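Local coordinates for Arf-GAP with coiled-coil, ANK repeat and PH domain-containing protein 2 (Homo sapiens, PDB 6IF3) that activates GTP hydrolysis by the small GTPase ARF6 and uses its ankyrin repeats, the part described here, to interact with RAB35, at residues 80-85 against 112-117; 102-107 against 131-136. One frame throughout, in Å; residues are numbered along the deposited sequence.

Interaction 1: residues 80-85 against 112-117; sequences GPLHHA and KDPLSI
His83 sets the ND1-CE1 side of its imidazole against the end of Ile117: the CD1 methyl sits 3.4 Å from both ND1 and CE1 of His83, approaching the ring obliquely while the two side chains cross at about a right angle. The ring reaches this place because CG of His83 stands anti to the backbone N (chi1 168°). Its ND1 also meets a water in the ring plane at 2.7 Å, and that water donates to Lys112 O at 2.9 Å, so a polar bridge runs beside the apolar touch and ties the histidine to the turn ahead of helix 114-120. The preceding residue, Leu82, puts its branch point across the Pro114 ring, CG to CG 3.9 Å, with Leu82 CD2 lying almost as near. Both residues are buried; Val94 of helix 91-99 backs Leu82, and Leu130 of helix 124-141 packs on Pro114. Asp113 is the N-cap of helix 114-120: its OD1 takes Ser116 N nearly along the C-O axis at 2.8 Å. Ser116 OG returns a bond to Asp113 O, which Ile117 N also reaches. Gly80-Ala85 matches the ankyrin TPLHXA signature with glycine at the threonine place, and Asp113-Pro114-Leu115 is the equivalent start in ANK 3; the side-by-side first helices are the repeat-on-repeat stacking of an ankyrin solenoid.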
loop_
_atom_site.group_PDB
_atom_site.type_symbol
_atom_site.label_atom_id
_atom_site.label_comp_id
_atom_site.label_asym_id
_atom_site.label_seq_id
_atom_site.Cartn_x
_atom_site.Cartn_y
_atom_site.Cartn_z
ATOM N N GLY A 80 14.871 13.337 -7.393
ATOM C CA GLY A 80 15.775 12.825 -6.376
ATOM C C GLY A 80 15.978 11.328 -6.488
ATOM O O GLY A 80 15.491 10.708 -7.407
ATOM N N PRO A 81 16.758 10.755 -5.574
ATOM C CA PRO A 81 17.075 9.325 -5.535
ATOM C C PRO A 81 15.802 8.476 -5.538
ATOM O O PRO A 81 15.754 7.484 -6.278
ATOM C CB PRO A 81 17.855 9.183 -4.228
ATOM C CG PRO A 81 18.591 10.527 -4.111
ATOM C CD PRO A 81 17.558 11.528 -4.600
ATOM N N LEU A 82 14.798 8.841 -4.756
ATOM C CA LEU A 82 13.599 8.019 -4.741
ATOM C C LEU A 82 12.869 8.018 -6.089
ATOM O O LEU A 82 12.390 6.978 -6.522
ATOM C CB LEU A 82 12.657 8.488 -3.627
ATOM C CG LEU A 82 11.320 7.736 -3.503
ATOM C CD1 LEU A 82 11.462 6.240 -3.290
ATOM C CD2 LEU A 82 10.458 8.384 -2.382
ATOM N N HIS A 83 12.769 9.163 -6.751
ATOM C CA HIS A 83 12.196 9.231 -8.113
ATOM C C HIS A 83 12.909 8.258 -9.044
ATOM O O HIS A 83 12.296 7.438 -9.724
ATOM C CB HIS A 83 12.310 10.650 -8.722
ATOM C CG HIS A 83 12.009 10.692 -10.204
ATOM N ND1 HIS A 83 10.811 11.144 -10.715
ATOM C CD2 HIS A 83 12.758 10.330 -11.276
ATOM C CE1 HIS A 83 10.830 11.059 -12.034
ATOM N NE2 HIS A 83 12.002 10.563 -12.400
ATOM N N HIS A 84 14.227 8.337 -9.082
ATOM C CA HIS A 84 14.966 7.484 -9.995
ATOM C C HIS A 84 14.862 6.006 -9.668
ATOM O O HIS A 84 14.771 5.176 -10.587
ATOM C CB HIS A 84 16.464 7.907 -10.017
ATOM C CG HIS A 84 16.695 9.214 -10.711
ATOM N ND1 HIS A 84 16.534 9.369 -12.075
ATOM C CD2 HIS A 84 17.062 10.427 -10.229
ATOM C CE1 HIS A 84 16.809 10.619 -12.403
ATOM N NE2 HIS A 84 17.128 11.278 -11.307
ATOM N N ALA A 85 14.877 5.661 -8.378
ATOM C CA ALA A 85 14.747 4.261 -7.999
ATOM C C ALA A 85 13.373 3.721 -8.397
ATOM O O ALA A 85 13.229 2.563 -8.815
ATOM C CB ALA A 85 14.955 4.092 -6.525
ATOM N N LYS A 112 5.462 15.055 -11.564
ATOM C CA LYS A 112 5.219 13.657 -11.171
ATOM C C LYS A 112 5.855 13.293 -9.829
ATOM O O LYS A 112 7.007 13.641 -9.559
ATOM C CB LYS A 112 5.746 12.702 -12.249
ATOM C CG LYS A 112 5.158 12.929 -13.628
ATOM C CD LYS A 112 5.667 11.914 -14.643
ATOM C CE LYS A 112 4.989 12.105 -15.995
ATOM N NZ LYS A 112 5.337 11.062 -17.009
ATOM N N ASP A 113 5.104 12.581 -8.980
ATOM C CA ASP A 113 5.691 12.014 -7.770
ATOM C C ASP A 113 5.923 10.512 -7.936
ATOM O O ASP A 113 5.438 9.905 -8.900
ATOM C CB ASP A 113 4.832 12.339 -6.497
ATOM C CG ASP A 113 3.459 11.736 -6.486
ATOM O OD1 ASP A 113 3.121 10.820 -7.260
ATOM O OD2 ASP A 113 2.683 12.218 -5.624
ATOM N N PRO A 114 6.673 9.911 -6.998
ATOM C CA PRO A 114 6.988 8.495 -7.145
ATOM C C PRO A 114 5.765 7.619 -7.202
ATOM O O PRO A 114 5.750 6.679 -7.993
ATOM C CB PRO A 114 7.810 8.203 -5.903
ATOM C CG PRO A 114 8.602 9.458 -5.724
ATOM C CD PRO A 114 7.575 10.558 -6.025
ATOM N N LEU A 115 4.747 7.941 -6.417
ATOM C CA LEU A 115 3.537 7.105 -6.446
ATOM C C LEU A 115 2.868 7.147 -7.833
ATOM O O LEU A 115 2.469 6.092 -8.339
ATOM C CB LEU A 115 2.508 7.541 -5.384
ATOM C CG LEU A 115 1.215 6.701 -5.355
ATOM C CD1 LEU A 115 1.498 5.230 -5.009
ATOM C CD2 LEU A 115 0.195 7.341 -4.384
ATOM N N SER A 116 2.770 8.318 -8.450
ATOM C CA SER A 116 2.096 8.397 -9.759
ATOM C C SER A 116 2.872 7.549 -10.769
ATOM O O SER A 116 2.291 6.889 -11.615
ATOM C CB SER A 116 1.951 9.845 -10.229
ATOM O OG SER A 116 3.191 10.412 -10.627
ATOM N N ILE A 117 4.189 7.578 -10.676
ATOM C CA ILE A 117 5.055 6.816 -11.581
ATOM C C ILE A 117 4.834 5.311 -11.378
ATOM O O ILE A 117 4.594 4.577 -12.349
ATOM C CB ILE A 117 6.516 7.219 -11.352
ATOM C CG1 ILE A 117 6.678 8.671 -11.782
ATOM C CG2 ILE A 117 7.480 6.297 -12.115
ATOM C CD1 ILE A 117 8.009 9.259 -11.399
HETATM O O HOH W 1 9.226 12.014 -8.728
#

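Interaction 2: residues 102-107 against 131-136; sequences ANQHAT and RLARMN
An irregular loop, 102-107, runs past one turn of helix 124-141, its backbone closest at Gln104 and Arg134, whose CA atoms are 8.5 Å apart. Side chains bridge that gap. Arg134 NE donates to Gln104 OE1 at 2.7 Å in an almost straight bond (174°); the oxygen lies in the guanidinium plane, yet the donor stands well above the amide plane, the two flat groups being turned 75° apart. A chi1 of 72° wedges Gln104 CG between its backbone N and carbonyl carbon, and from there the chain runs extended to the helix. The amide's other end, NE2, packs on Ala133 CB at 3.7 Å and bonds to Leu130 O, so both ends of the buried amide are engaged. A water closes the polar ring, donating to Gln104 O and OE1 and accepting from Arg134 NH2 at 2.8 Å. This joins the loop that ends ANK 2 to the second helix of ANK 3, a side-chain link between consecutive ankyrin repeats. CE1 of His105 sits over the centre of one guanidinium face, 3.9 Å from Arg134 CZ, the ring tilted against it; its NE2 bonds to Glu137 on the same helix. Replacing Arg134 with a leucine would probably leave Gln104 OE1 without its direct donor across the contact and the water without its NH2 partner. Asn103 OD1 accepts from His105 N at 2.9 Å, an Asx turn that helps set the backbone from which the histidine reaches the helix.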
loop_
_atom_site.group_PDB
_atom_site.type_symbol
_atom_site.label_atom_id
_atom_site.label_comp_id
_atom_site.label_asym_id
_atom_site.label_seq_id
_atom_site.Cartn_x
_atom_site.Cartn_y
_atom_site.Cartn_z
ATOM N N ALA A 102 13.144 9.712 3.099
ATOM C CA ALA A 102 12.935 10.333 1.793
ATOM C C ALA A 102 11.536 10.918 1.649
ATOM O O ALA A 102 10.532 10.316 2.101
ATOM C CB ALA A 102 13.196 9.338 0.687
ATOM N N ASN A 103 11.471 12.090 1.026
ATOM C CA ASN A 103 10.195 12.769 0.748
ATOM C C ASN A 103 9.515 12.190 -0.482
ATOM O O ASN A 103 9.920 12.436 -1.628
ATOM C CB ASN A 103 10.451 14.266 0.562
ATOM C CG ASN A 103 9.218 15.013 0.155
ATOM O OD1 ASN A 103 8.106 14.540 0.378
ATOM N ND2 ASN A 103 9.395 16.227 -0.381
ATOM N N GLN A 104 8.500 11.361 -0.259
ATOM C CA GLN A 104 7.855 10.726 -1.404
ATOM C C GLN A 104 6.797 11.625 -2.016
ATOM O O GLN A 104 6.194 11.281 -3.029
ATOM C CB GLN A 104 7.246 9.391 -1.018
ATOM C CG GLN A 104 5.990 9.477 -0.141
ATOM C CD GLN A 104 5.234 8.179 -0.186
ATOM O OE1 GLN A 104 4.544 7.877 -1.170
ATOM N NE2 GLN A 104 5.383 7.378 0.861
ATOM N N HIS A 105 6.569 12.782 -1.406
ATOM C CA HIS A 105 5.594 13.743 -1.940
ATOM C C HIS A 105 6.242 14.680 -2.975
ATOM O O HIS A 105 5.522 15.369 -3.706
ATOM C CB HIS A 105 4.973 14.522 -0.786
ATOM C CG HIS A 105 4.287 13.621 0.191
ATOM N ND1 HIS A 105 3.003 13.162 -0.001
ATOM C CD2 HIS A 105 4.745 13.004 1.307
ATOM C CE1 HIS A 105 2.678 12.349 0.988
ATOM N NE2 HIS A 105 3.717 12.236 1.794
ATOM N N ALA A 106 7.574 14.681 -3.024
ATOM C CA ALA A 106 8.310 15.514 -3.977
ATOM C C ALA A 106 7.864 15.231 -5.406
ATOM O O ALA A 106 7.749 14.063 -5.805
ATOM C CB ALA A 106 9.830 15.262 -3.835
ATOM N N THR A 107 7.588 16.277 -6.177
ATOM C CA THR A 107 7.327 16.088 -7.604
ATOM C C THR A 107 8.450 16.680 -8.426
ATOM O O THR A 107 9.071 17.664 -8.015
ATOM C CB THR A 107 6.020 16.728 -8.072
ATOM O OG1 THR A 107 6.039 18.144 -7.815
ATOM C CG2 THR A 107 4.809 16.114 -7.377
ATOM N N ARG A 131 2.657 3.233 -0.467
ATOM C CA ARG A 131 1.394 3.423 0.228
ATOM C C ARG A 131 1.522 3.073 1.701
ATOM O O ARG A 131 0.968 3.759 2.533
ATOM C CB ARG A 131 0.289 2.590 -0.421
ATOM C CG ARG A 131 -0.063 3.060 -1.825
ATOM C CD ARG A 131 -1.483 3.579 -1.938
ATOM N NE ARG A 131 -1.742 4.204 -3.235
ATOM C CZ ARG A 131 -2.499 3.670 -4.191
ATOM N NH1 ARG A 131 -3.070 2.499 -4.004
ATOM N NH2 ARG A 131 -2.688 4.310 -5.336
ATOM N N LEU A 132 2.266 2.013 2.025
ATOM C CA LEU A 132 2.396 1.642 3.451
ATOM C C LEU A 132 3.253 2.666 4.219
ATOM O O LEU A 132 3.003 2.949 5.396
ATOM C CB LEU A 132 2.958 0.235 3.601
ATOM C CG LEU A 132 1.913 -0.798 3.111
ATOM C CD1 LEU A 132 2.385 -2.194 3.425
ATOM C CD2 LEU A 132 0.472 -0.558 3.665
ATOM N N ALA A 133 4.227 3.267 3.533
ATOM C CA ALA A 133 4.973 4.370 4.159
ATOM C C ALA A 133 4.088 5.599 4.389
ATOM O O ALA A 133 4.238 6.286 5.406
ATOM C CB ALA A 133 6.175 4.728 3.312
ATOM N N ARG A 134 3.169 5.879 3.459
ATOM C CA ARG A 134 2.193 6.947 3.657
ATOM C C ARG A 134 1.281 6.637 4.843
ATOM O O ARG A 134 0.947 7.520 5.607
ATOM C CB ARG A 134 1.344 7.181 2.402
ATOM C CG ARG A 134 2.148 7.741 1.231
ATOM C CD ARG A 134 1.266 8.418 0.162
ATOM N NE ARG A 134 2.050 8.947 -0.954
ATOM C CZ ARG A 134 1.620 9.883 -1.795
ATOM N NH1 ARG A 134 0.423 10.436 -1.625
ATOM N NH2 ARG A 134 2.405 10.301 -2.781
ATOM N N MET A 135 0.862 5.381 4.976
ATOM C CA MET A 135 0.030 4.992 6.104
ATOM C C MET A 135 0.754 5.298 7.432
ATOM O O MET A 135 0.148 5.812 8.369
ATOM C CB MET A 135 -0.324 3.502 5.991
ATOM C CG MET A 135 -1.306 3.030 7.050
ATOM S SD MET A 135 -1.587 1.248 6.960
ATOM C CE MET A 135 -2.591 1.120 5.500
ATOM N N ASN A 136 2.049 4.993 7.485
ATOM C CA ASN A 136 2.863 5.334 8.646
ATOM C C ASN A 136 2.906 6.839 8.878
ATOM O O ASN A 136 2.823 7.291 10.016
ATOM C CB ASN A 136 4.285 4.801 8.493
ATOM C CG ASN A 136 4.359 3.301 8.732
ATOM O OD1 ASN A 136 3.403 2.700 9.235
ATOM N ND2 ASN A 136 5.501 2.696 8.404
HETATM O O HOH W 2 4.851 9.334 -3.752
#

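Overall arrangement
Both interactions join ANK 2 to ANK 3, at different places across the same repeat interface. Interaction 1 pairs the first helices of the two repeats and lies deeper, its centre about 9 Å from the centre of the chain, against about 13 Å for the centre of interaction 2; its contact across the segments is mostly apolar, with one water bridge. Interaction 2 sets a loop against the second helix of ANK 3 and relies on a direct hydrogen bond, a water and a covered guanidinium, running from buried Gln104 to exposed His105. Their centres are about 10 Å apart, and they meet: Pro114 packs on the 102-107 backbone, while Asp113 forms a long, weak ion pair with Arg134.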